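Local coordinates for protein uronate isomerase (Caulobacter crescentus, PDB 2Q01) that catalyses the isomerisation of D-glucuronate to D-fructuronate and of D-galacturonate to D-tagaturonate in the breakdown of uronic acids, at residues 417-422 with 426-431. Residues are numbered along the deposited sequence; the frame is centred on the assembly and turned at random.
Sequences DDTRAF and PARHDV
Asp-417 and Arg-428 bring the two backbones closest, their CA atoms 6.2 Å apart, where the loop 417-422 passes beside the opening turns of helix 425-445. No direct hydrogen bond joins the segments; a water receives a bond from Arg-428 NH1 and donates one of 2.8 Å to the carbonyl O of Asp-417. Arg-428, its chain extended from CG to NE, carries its guanidinium across Thr-419, whose OG1 sits 3.4 Å above one face, displaced toward the rim, while CG2 packs 3.8 Å from Arg-428 CD; NE is buried without a partner in the model. A chi1 of -175° swings OG1 away from its own N and over this group; the hydroxyl accepts a weak bond from Ala-421 N. In this member of the TIM-barrel clan the loop and helix meet beside strand 37-39: Asp-417 OD1 bonds Ser-39 OG, and His-429 NE2 bonds the carbonyl of Ile-38. Asp-417 and His-429 also meet directly: OD1 lies in the imidazole plane at the ring edge, 3.2 Å from His-429 CE1, with carboxylate and ring inclined by 66°. A leucine in place of Arg-428 would probably leave the bridging water without its N-H donor and Thr-419 without its flat cover, and would forfeit the cation-pi contacts with Tyr-68 and Trp-118. Within the loop, Asp-417 OD2 accepts Thr-419 N at 3.4 Å, a weak bond in the pattern of an Asx turn.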
loop_
_atom_site.group_PDB
_atom_site.type_symbol
_atom_site.label_atom_id
_atom_site.label_comp_id
_atom_site.label_asym_id
_atom_site.label_seq_id
_atom_site.Cartn_x
_atom_site.Cartn_y
_atom_site.Cartn_z
ATOM N N ASP B 417 9.600 -7.131 20.733
ATOM C CA ASP B 417 8.289 -7.734 20.938
ATOM C C ASP B 417 7.201 -6.723 21.292
ATOM O O ASP B 417 6.034 -6.933 20.942
ATOM C CB ASP B 417 8.353 -8.854 21.980
ATOM C CG ASP B 417 9.067 -8.435 23.251
ATOM O OD1 ASP B 417 10.158 -8.978 23.515
ATOM O OD2 ASP B 417 8.545 -7.571 23.988
ATOM N N ASP B 418 7.597 -5.655 21.996
ATOM C CA ASP B 418 6.721 -4.535 22.391
ATOM C C ASP B 418 5.423 -4.982 23.090
ATOM O O ASP B 418 4.320 -4.554 22.734
ATOM C CB ASP B 418 6.427 -3.627 21.183
ATOM C CG ASP B 418 5.842 -2.276 21.579
ATOM O OD1 ASP B 418 6.282 -1.695 22.592
ATOM O OD2 ASP B 418 4.931 -1.798 20.870
ATOM N N THR B 419 5.565 -5.851 24.085
ATOM C CA THR B 419 4.398 -6.451 24.730
ATOM C C THR B 419 4.449 -6.363 26.258
ATOM O O THR B 419 5.526 -6.242 26.851
ATOM C CB THR B 419 4.176 -7.924 24.250
ATOM O OG1 THR B 419 2.962 -8.450 24.807
ATOM C CG2 THR B 419 5.360 -8.823 24.627
ATOM N N ARG B 420 3.273 -6.393 26.880
ATOM C CA ARG B 420 3.167 -6.525 28.329
ATOM C C ARG B 420 3.084 -8.012 28.718
ATOM O O ARG B 420 3.538 -8.405 29.797
ATOM C CB ARG B 420 1.965 -5.732 28.867
ATOM C CG ARG B 420 1.907 -5.646 30.391
ATOM C CD ARG B 420 1.129 -4.440 30.903
ATOM N NE ARG B 420 1.098 -4.416 32.369
ATOM C CZ ARG B 420 2.035 -3.865 33.144
ATOM N NH1 ARG B 420 1.907 -3.907 34.465
ATOM N NH2 ARG B 420 3.100 -3.274 32.612
ATOM N N ALA B 421 2.515 -8.825 27.824
ATOM C CA ALA B 421 2.382 -10.268 28.031
ATOM C C ALA B 421 3.750 -10.948 28.007
ATOM O O ALA B 421 4.353 -11.133 26.950
ATOM C CB ALA B 421 1.443 -10.879 26.991
ATOM N N PHE B 422 4.232 -11.302 29.193
ATOM C CA PHE B 422 5.578 -11.819 29.371
ATOM C C PHE B 422 5.749 -13.222 28.793
ATOM O O PHE B 422 6.783 -13.527 28.201
ATOM C CB PHE B 422 5.947 -11.800 30.854
ATOM C CG PHE B 422 7.304 -12.364 31.153
ATOM C CD1 PHE B 422 8.456 -11.725 30.701
ATOM C CD2 PHE B 422 7.431 -13.529 31.898
ATOM C CE1 PHE B 422 9.716 -12.245 30.978
ATOM C CE2 PHE B 422 8.685 -14.056 32.182
ATOM C CZ PHE B 422 9.831 -13.412 31.721
ATOM N N PRO B 426 8.889 -15.411 24.255
ATOM C CA PRO B 426 9.488 -16.425 23.376
ATOM C C PRO B 426 8.644 -16.795 22.147
ATOM O O PRO B 426 9.210 -17.063 21.091
ATOM C CB PRO B 426 9.666 -17.635 24.298
ATOM C CG PRO B 426 8.706 -17.422 25.397
ATOM C CD PRO B 426 8.691 -15.952 25.615
ATOM N N ALA B 427 7.318 -16.790 22.292
ATOM C CA ALA B 427 6.383 -17.002 21.178
ATOM C C ALA B 427 6.545 -15.981 20.054
ATOM O O ALA B 427 6.564 -16.347 18.884
ATOM C CB ALA B 427 4.949 -16.997 21.685
ATOM N N ARG B 428 6.676 -14.711 20.433
ATOM C CA ARG B 428 6.771 -13.590 19.495
ATOM C C ARG B 428 8.115 -13.517 18.794
ATOM O O ARG B 428 8.188 -13.172 17.613
ATOM C CB ARG B 428 6.500 -12.268 20.219
ATOM C CG ARG B 428 5.039 -12.030 20.513
ATOM C CD ARG B 428 4.858 -11.009 21.619
ATOM N NE ARG B 428 3.466 -10.933 22.068
ATOM C CZ ARG B 428 2.526 -10.179 21.504
ATOM N NH1 ARG B 428 2.810 -9.418 20.456
ATOM N NH2 ARG B 428 1.293 -10.189 21.995
ATOM N N HIS B 429 9.176 -13.820 19.537
ATOM C CA HIS B 429 10.523 -13.894 18.980
ATOM C C HIS B 429 10.712 -15.081 18.050
ATOM O O HIS B 429 11.452 -14.978 17.081
ATOM C CB HIS B 429 11.576 -13.903 20.085
ATOM C CG HIS B 429 12.043 -12.537 20.472
ATOM N ND1 HIS B 429 11.345 -11.733 21.346
ATOM C CD2 HIS B 429 13.128 -11.825 20.091
ATOM C CE1 HIS B 429 11.982 -10.585 21.489
ATOM N NE2 HIS B 429 13.069 -10.618 20.742
ATOM N N ASP B 430 10.034 -16.192 18.339
ATOM C CA ASP B 430 10.026 -17.354 17.451
ATOM C C ASP B 430 9.386 -17.045 16.099
ATOM O O ASP B 430 9.912 -17.452 15.060
ATOM C CB ASP B 430 9.316 -18.543 18.094
ATOM C CG ASP B 430 9.676 -19.853 17.428
ATOM O OD1 ASP B 430 8.851 -20.386 16.657
ATOM O OD2 ASP B 430 10.802 -20.334 17.656
ATOM N N VAL B 431 8.256 -16.333 16.121
ATOM C CA VAL B 431 7.571 -15.877 14.901
ATOM C C VAL B 431 8.491 -14.984 14.060
ATOM O O VAL B 431 8.577 -15.146 12.845
ATOM C CB VAL B 431 6.251 -15.128 15.242
ATOM C CG1 VAL B 431 5.650 -14.423 14.021
ATOM C CG2 VAL B 431 5.249 -16.072 15.826
HETATM O O HOH W 1 5.770 -9.068 19.140
#